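Long-range contact in aerolysin-like protein (Bombina maxima, PDB 6LH8), which probably acts as a secreted aerolysin-family pore-forming protein that modulates endolysosomes, or as the paralog that restrains such a protein under oxidizing conditions: residues T109-S123 / I140-E154. Numbering follows the deposited sequence.
Sequences TKLIVILTRNENITS and ICQSQSGINAEVNTE
The long antiparallel hairpin of strands 110-130 and 133-154, two adjacent inner strands of the five-stranded sheet, is interrupted where Arg117 and Asn118 face Ser145 to Ile147. Regular pairing runs from Lys110-Glu154 to Thr116-Asn148, with Asn148 N 2.8 Å from Thr116 O; past the break it resumes, shifted by one residue, as far as Ser123-Ile140. Within the break Ser145 N donates to Asn118 O (2.9 Å), but Asn118 N donates to a hydroxyl, Ser145 OG, at 2.8 Å in a bent bond (146° at the hydrogen); Ser145 OG donates to Gly146 O. With CG between its backbone N and carbonyl carbon (chi1 66°), Arg117 reaches over the partner strand, its CB 3.8 Å from Ile147 CG1. Gln144 OE1, which accepts from Thr47 N, lies over one guanidinium face toward its rim without hydrogen bonding to it, the planes 31° apart. Along its own strand, Arg117 NE salt-bridges the anti lone pair of Glu119 OE2 (3.2 Å); NH1 reaches Asp45 O and a water that donates to Ser145 O. Toward Glu154, Leu111 CD1 meets Val151 CG1 at 3.7 Å. Backbone bonds thus join the strands on either side, while at the shift the Ser145 hydroxyl and the water add polar links.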
loop_
_atom_site.group_PDB
_atom_site.type_symbol
_atom_site.label_atom_id
_atom_site.label_comp_id
_atom_site.label_asym_id
_atom_site.label_seq_id
_atom_site.Cartn_x
_atom_site.Cartn_y
_atom_site.Cartn_z
ATOM N N THR A 109 -2.103 36.508 3.307
ATOM C CA THR A 109 -2.247 35.113 3.699
ATOM C C THR A 109 -0.888 34.422 3.768
ATOM O O THR A 109 -0.027 34.634 2.909
ATOM C CB THR A 109 -3.155 34.347 2.711
ATOM O OG1 THR A 109 -4.445 34.970 2.650
ATOM C CG2 THR A 109 -3.326 32.885 3.131
ATOM N N LYS A 110 -0.707 33.600 4.802
ATOM C CA LYS A 110 0.310 32.555 4.823
ATOM C C LYS A 110 -0.389 31.222 4.596
ATOM O O LYS A 110 -1.370 30.903 5.282
ATOM C CB LYS A 110 1.081 32.527 6.144
ATOM C CG LYS A 110 2.158 31.449 6.204
ATOM C CD LYS A 110 2.945 31.531 7.504
ATOM C CE LYS A 110 4.145 30.599 7.492
ATOM N NZ LYS A 110 5.450 31.332 7.505
ATOM N N LEU A 111 0.096 30.463 3.622
ATOM C CA LEU A 111 -0.555 29.238 3.178
ATOM C C LEU A 111 0.336 28.045 3.490
ATOM O O LEU A 111 1.530 28.057 3.175
ATOM C CB LEU A 111 -0.858 29.301 1.678
ATOM C CG LEU A 111 -1.517 28.098 1.015
ATOM C CD1 LEU A 111 -2.561 28.556 0.011
ATOM C CD2 LEU A 111 -0.467 27.234 0.336
ATOM N N ILE A 112 -0.248 27.019 4.105
ATOM C CA ILE A 112 0.442 25.771 4.408
ATOM C C ILE A 112 -0.335 24.638 3.758
ATOM O O ILE A 112 -1.543 24.503 3.983
ATOM C CB ILE A 112 0.565 25.536 5.925
ATOM C CG1 ILE A 112 1.079 26.795 6.631
ATOM C CG2 ILE A 112 1.461 24.352 6.213
ATOM C CD1 ILE A 112 -0.011 27.583 7.335
ATOM N N VAL A 113 0.350 23.833 2.952
ATOM C CA VAL A 113 -0.192 22.571 2.458
ATOM C C VAL A 113 0.456 21.447 3.254
ATOM O O VAL A 113 1.681 21.300 3.235
ATOM C CB VAL A 113 0.072 22.374 0.955
ATOM C CG1 VAL A 113 -0.805 21.256 0.425
ATOM C CG2 VAL A 113 -0.168 23.656 0.180
ATOM N N ILE A 114 -0.367 20.647 3.929
ATOM C CA ILE A 114 0.077 19.473 4.675
ATOM C C ILE A 114 -0.382 18.253 3.894
ATOM O O ILE A 114 -1.583 18.090 3.641
ATOM C CB ILE A 114 -0.494 19.441 6.102
ATOM C CG1 ILE A 114 -0.167 20.737 6.845
ATOM C CG2 ILE A 114 0.031 18.189 6.849
ATOM C CD1 ILE A 114 1.281 20.888 7.204
ATOM N N LEU A 115 0.567 17.413 3.492
ATOM C CA LEU A 115 0.286 16.240 2.676
ATOM C C LEU A 115 0.374 14.992 3.547
ATOM O O LEU A 115 1.425 14.728 4.136
ATOM C CB LEU A 115 1.275 16.164 1.511
ATOM C CG LEU A 115 1.118 17.407 0.632
ATOM C CD1 LEU A 115 2.456 17.939 0.162
ATOM C CD2 LEU A 115 0.231 17.088 -0.546
ATOM N N THR A 116 -0.722 14.232 3.637
ATOM C CA THR A 116 -0.746 13.030 4.470
ATOM C C THR A 116 -1.310 11.843 3.706
ATOM O O THR A 116 -2.044 11.999 2.731
ATOM C CB THR A 116 -1.597 13.208 5.736
ATOM O OG1 THR A 116 -2.936 13.569 5.365
ATOM C CG2 THR A 116 -1.006 14.250 6.654
ATOM N N ARG A 117 -0.973 10.638 4.179
ATOM C CA ARG A 117 -1.636 9.436 3.681
ATOM C C ARG A 117 -1.659 8.376 4.771
ATOM O O ARG A 117 -0.824 8.373 5.679
ATOM C CB ARG A 117 -0.969 8.891 2.413
ATOM C CG ARG A 117 0.418 8.362 2.579
ATOM C CD ARG A 117 0.951 7.806 1.245
ATOM N NE ARG A 117 2.408 7.672 1.266
ATOM C CZ ARG A 117 3.170 7.604 0.179
ATOM N NH1 ARG A 117 2.622 7.664 -1.034
ATOM N NH2 ARG A 117 4.482 7.468 0.300
ATOM N N ASN A 118 -2.624 7.468 4.660
ATOM C CA ASN A 118 -2.689 6.313 5.549
ATOM C C ASN A 118 -1.695 5.265 5.085
ATOM O O ASN A 118 -1.518 5.049 3.886
ATOM C CB ASN A 118 -4.094 5.698 5.560
ATOM C CG ASN A 118 -5.148 6.623 6.155
ATOM O OD1 ASN A 118 -4.873 7.400 7.070
ATOM N ND2 ASN A 118 -6.373 6.526 5.642
ATOM N N GLU A 119 -1.016 4.641 6.040
ATOM C CA GLU A 119 -0.124 3.528 5.753
ATOM C C GLU A 119 -0.488 2.418 6.725
ATOM O O GLU A 119 -0.607 2.660 7.929
ATOM C CB GLU A 119 1.351 3.951 5.859
ATOM C CG GLU A 119 1.707 5.073 4.874
ATOM C CD GLU A 119 3.201 5.268 4.693
ATOM O OE1 GLU A 119 3.975 4.648 5.447
ATOM O OE2 GLU A 119 3.596 6.064 3.814
ATOM N N ASN A 120 -0.729 1.223 6.198
ATOM C CA ASN A 120 -1.279 0.145 7.012
ATOM C C ASN A 120 -0.548 -1.155 6.727
ATOM O O ASN A 120 -0.237 -1.455 5.573
ATOM C CB ASN A 120 -2.773 -0.077 6.736
ATOM C CG ASN A 120 -3.634 1.088 7.162
ATOM O OD1 ASN A 120 -4.142 1.119 8.286
ATOM N ND2 ASN A 120 -3.842 2.038 6.251
ATOM N N ILE A 121 -0.306 -1.942 7.769
ATOM C CA ILE A 121 0.144 -3.323 7.608
ATOM C C ILE A 121 -0.955 -4.242 8.124
ATOM O O ILE A 121 -1.458 -4.057 9.234
ATOM C CB ILE A 121 1.480 -3.589 8.326
ATOM C CG1 ILE A 121 2.583 -2.689 7.758
ATOM C CG2 ILE A 121 1.893 -5.046 8.152
ATOM C CD1 ILE A 121 3.854 -2.695 8.587
ATOM N N THR A 122 -1.347 -5.215 7.306
ATOM C CA THR A 122 -2.287 -6.244 7.726
ATOM C C THR A 122 -1.708 -7.598 7.346
ATOM O O THR A 122 -0.843 -7.697 6.475
ATOM C CB THR A 122 -3.664 -6.069 7.080
ATOM O OG1 THR A 122 -3.529 -6.062 5.643
ATOM C CG2 THR A 122 -4.312 -4.767 7.550
ATOM N N SER A 123 -2.162 -8.642 8.032
ATOM C CA SER A 123 -1.653 -9.981 7.763
ATOM C C SER A 123 -2.782 -10.981 7.984
ATOM O O SER A 123 -3.713 -10.714 8.748
ATOM C CB SER A 123 -0.442 -10.308 8.647
ATOM O OG SER A 123 -0.737 -10.128 10.027
ATOM N N ILE A 140 1.077 -10.983 4.140
ATOM C CA ILE A 140 1.301 -9.657 4.705
ATOM C C ILE A 140 1.089 -8.626 3.607
ATOM O O ILE A 140 1.626 -8.765 2.497
ATOM C CB ILE A 140 2.720 -9.511 5.298
ATOM C CG1 ILE A 140 3.000 -10.575 6.371
ATOM C CG2 ILE A 140 2.907 -8.113 5.880
ATOM C CD1 ILE A 140 4.484 -10.724 6.707
ATOM N N CYS A 141 0.300 -7.596 3.916
ATOM C CA CYS A 141 0.010 -6.488 3.016
ATOM C C CYS A 141 0.526 -5.198 3.643
ATOM O O CYS A 141 0.110 -4.834 4.740
ATOM C CB CYS A 141 -1.497 -6.363 2.761
ATOM S SG CYS A 141 -1.856 -5.083 1.532
ATOM N N GLN A 142 1.437 -4.519 2.965
ATOM C CA GLN A 142 1.914 -3.198 3.387
ATOM C C GLN A 142 1.353 -2.204 2.388
ATOM O O GLN A 142 1.853 -2.111 1.264
ATOM C CB GLN A 142 3.433 -3.139 3.422
ATOM C CG GLN A 142 4.031 -3.899 4.578
ATOM C CD GLN A 142 5.136 -4.840 4.167
ATOM O OE1 GLN A 142 5.384 -5.064 2.976
ATOM N NE2 GLN A 142 5.812 -5.412 5.159
ATOM N N SER A 143 0.315 -1.468 2.789
ATOM C CA SER A 143 -0.411 -0.609 1.860
ATOM C C SER A 143 -0.259 0.872 2.192
ATOM O O SER A 143 -0.054 1.266 3.345
ATOM C CB SER A 143 -1.910 -0.963 1.804
ATOM O OG SER A 143 -2.453 -1.080 3.103
ATOM N N GLN A 144 -0.367 1.687 1.144
ATOM C CA GLN A 144 -0.393 3.138 1.235
ATOM C C GLN A 144 -1.660 3.637 0.559
ATOM O O GLN A 144 -2.011 3.171 -0.531
ATOM C CB GLN A 144 0.828 3.768 0.548
ATOM C CG GLN A 144 2.189 3.245 1.004
ATOM C CD GLN A 144 3.331 3.916 0.270
ATOM O OE1 GLN A 144 3.189 4.307 -0.889
ATOM N NE2 GLN A 144 4.476 4.056 0.940
ATOM N N SER A 145 -2.347 4.574 1.200
ATOM C CA SER A 145 -3.526 5.196 0.621
ATOM C C SER A 145 -3.139 6.348 -0.304
ATOM O O SER A 145 -1.974 6.735 -0.409
ATOM C CB SER A 145 -4.441 5.719 1.719
ATOM O OG SER A 145 -3.962 6.973 2.203
ATOM N N GLY A 146 -4.147 6.896 -0.986
ATOM C CA GLY A 146 -3.967 8.159 -1.676
ATOM C C GLY A 146 -3.665 9.285 -0.706
ATOM O O GLY A 146 -3.982 9.227 0.486
ATOM N N ILE A 147 -3.010 10.308 -1.222
ATOM C CA ILE A 147 -2.549 11.424 -0.406
ATOM C C ILE A 147 -3.642 12.482 -0.324
ATOM O O ILE A 147 -4.293 12.808 -1.326
ATOM C CB ILE A 147 -1.243 11.997 -0.980
ATOM C CG1 ILE A 147 -0.092 11.068 -0.580
ATOM C CG2 ILE A 147 -1.012 13.436 -0.508
ATOM C CD1 ILE A 147 1.221 11.451 -1.149
ATOM N N ASN A 148 -3.841 13.016 0.876
ATOM C CA ASN A 148 -4.700 14.166 1.101
ATOM C C ASN A 148 -3.860 15.427 1.275
ATOM O O ASN A 148 -2.836 15.411 1.961
ATOM C CB ASN A 148 -5.567 13.966 2.342
ATOM C CG ASN A 148 -6.419 15.173 2.634
ATOM O OD1 ASN A 148 -6.058 16.028 3.450
ATOM N ND2 ASN A 148 -7.542 15.281 1.927
ATOM N N ALA A 149 -4.309 16.522 0.657
ATOM C CA ALA A 149 -3.699 17.838 0.816
ATOM C C ALA A 149 -4.619 18.703 1.664
ATOM O O ALA A 149 -5.758 18.976 1.267
ATOM C CB ALA A 149 -3.448 18.505 -0.538
ATOM N N GLU A 150 -4.128 19.131 2.823
ATOM C CA GLU A 150 -4.858 20.057 3.679
ATOM C C GLU A 150 -4.232 21.434 3.525
ATOM O O GLU A 150 -3.031 21.602 3.758
ATOM C CB GLU A 150 -4.833 19.602 5.139
ATOM C CG GLU A 150 -5.601 20.531 6.079
ATOM C CD GLU A 150 -5.508 20.119 7.537
ATOM O OE1 GLU A 150 -4.422 19.684 7.971
ATOM O OE2 GLU A 150 -6.527 20.241 8.252
ATOM N N VAL A 151 -5.032 22.411 3.107
ATOM C CA VAL A 151 -4.552 23.772 2.891
ATOM C C VAL A 151 -5.077 24.634 4.027
ATOM O O VAL A 151 -6.293 24.729 4.235
ATOM C CB VAL A 151 -4.988 24.328 1.526
ATOM C CG1 VAL A 151 -4.520 25.769 1.372
ATOM C CG2 VAL A 151 -4.431 23.463 0.400
ATOM N N ASN A 152 -4.163 25.240 4.774
ATOM C CA ASN A 152 -4.508 26.120 5.879
ATOM C C ASN A 152 -4.053 27.527 5.538
ATOM O O ASN A 152 -2.922 27.721 5.079
ATOM C CB ASN A 152 -3.862 25.647 7.180
ATOM C CG ASN A 152 -4.281 24.246 7.558
ATOM O OD1 ASN A 152 -5.441 23.870 7.394
ATOM N ND2 ASN A 152 -3.340 23.461 8.067
ATOM N N THR A 153 -4.939 28.500 5.746
ATOM C CA THR A 153 -4.640 29.906 5.514
ATOM C C THR A 153 -4.480 30.601 6.860
ATOM O O THR A 153 -5.355 30.495 7.726
ATOM C CB THR A 153 -5.736 30.577 4.680
ATOM O OG1 THR A 153 -7.024 30.302 5.251
ATOM C CG2 THR A 153 -5.706 30.057 3.252
ATOM N N GLU A 154 -3.349 31.293 7.031
ATOM C CA GLU A 154 -2.929 31.927 8.276
ATOM C C GLU A 154 -2.850 33.439 8.093
ATOM O O GLU A 154 -3.047 33.935 6.972
ATOM C CB GLU A 154 -1.568 31.370 8.708
ATOM C CG GLU A 154 -1.501 30.910 10.150
ATOM C CD GLU A 154 -0.409 29.895 10.387
ATOM O OE1 GLU A 154 -0.746 28.728 10.685
ATOM O OE2 GLU A 154 0.786 30.253 10.282
HETATM O O HOH W 1 -3.414 16.334 5.000
HETATM O O HOH W 2 -0.014 7.874 -2.053
HETATM O O HOH W 3 -3.467 2.190 3.423
HETATM O O HOH W 4 -2.743 -3.381 4.647
#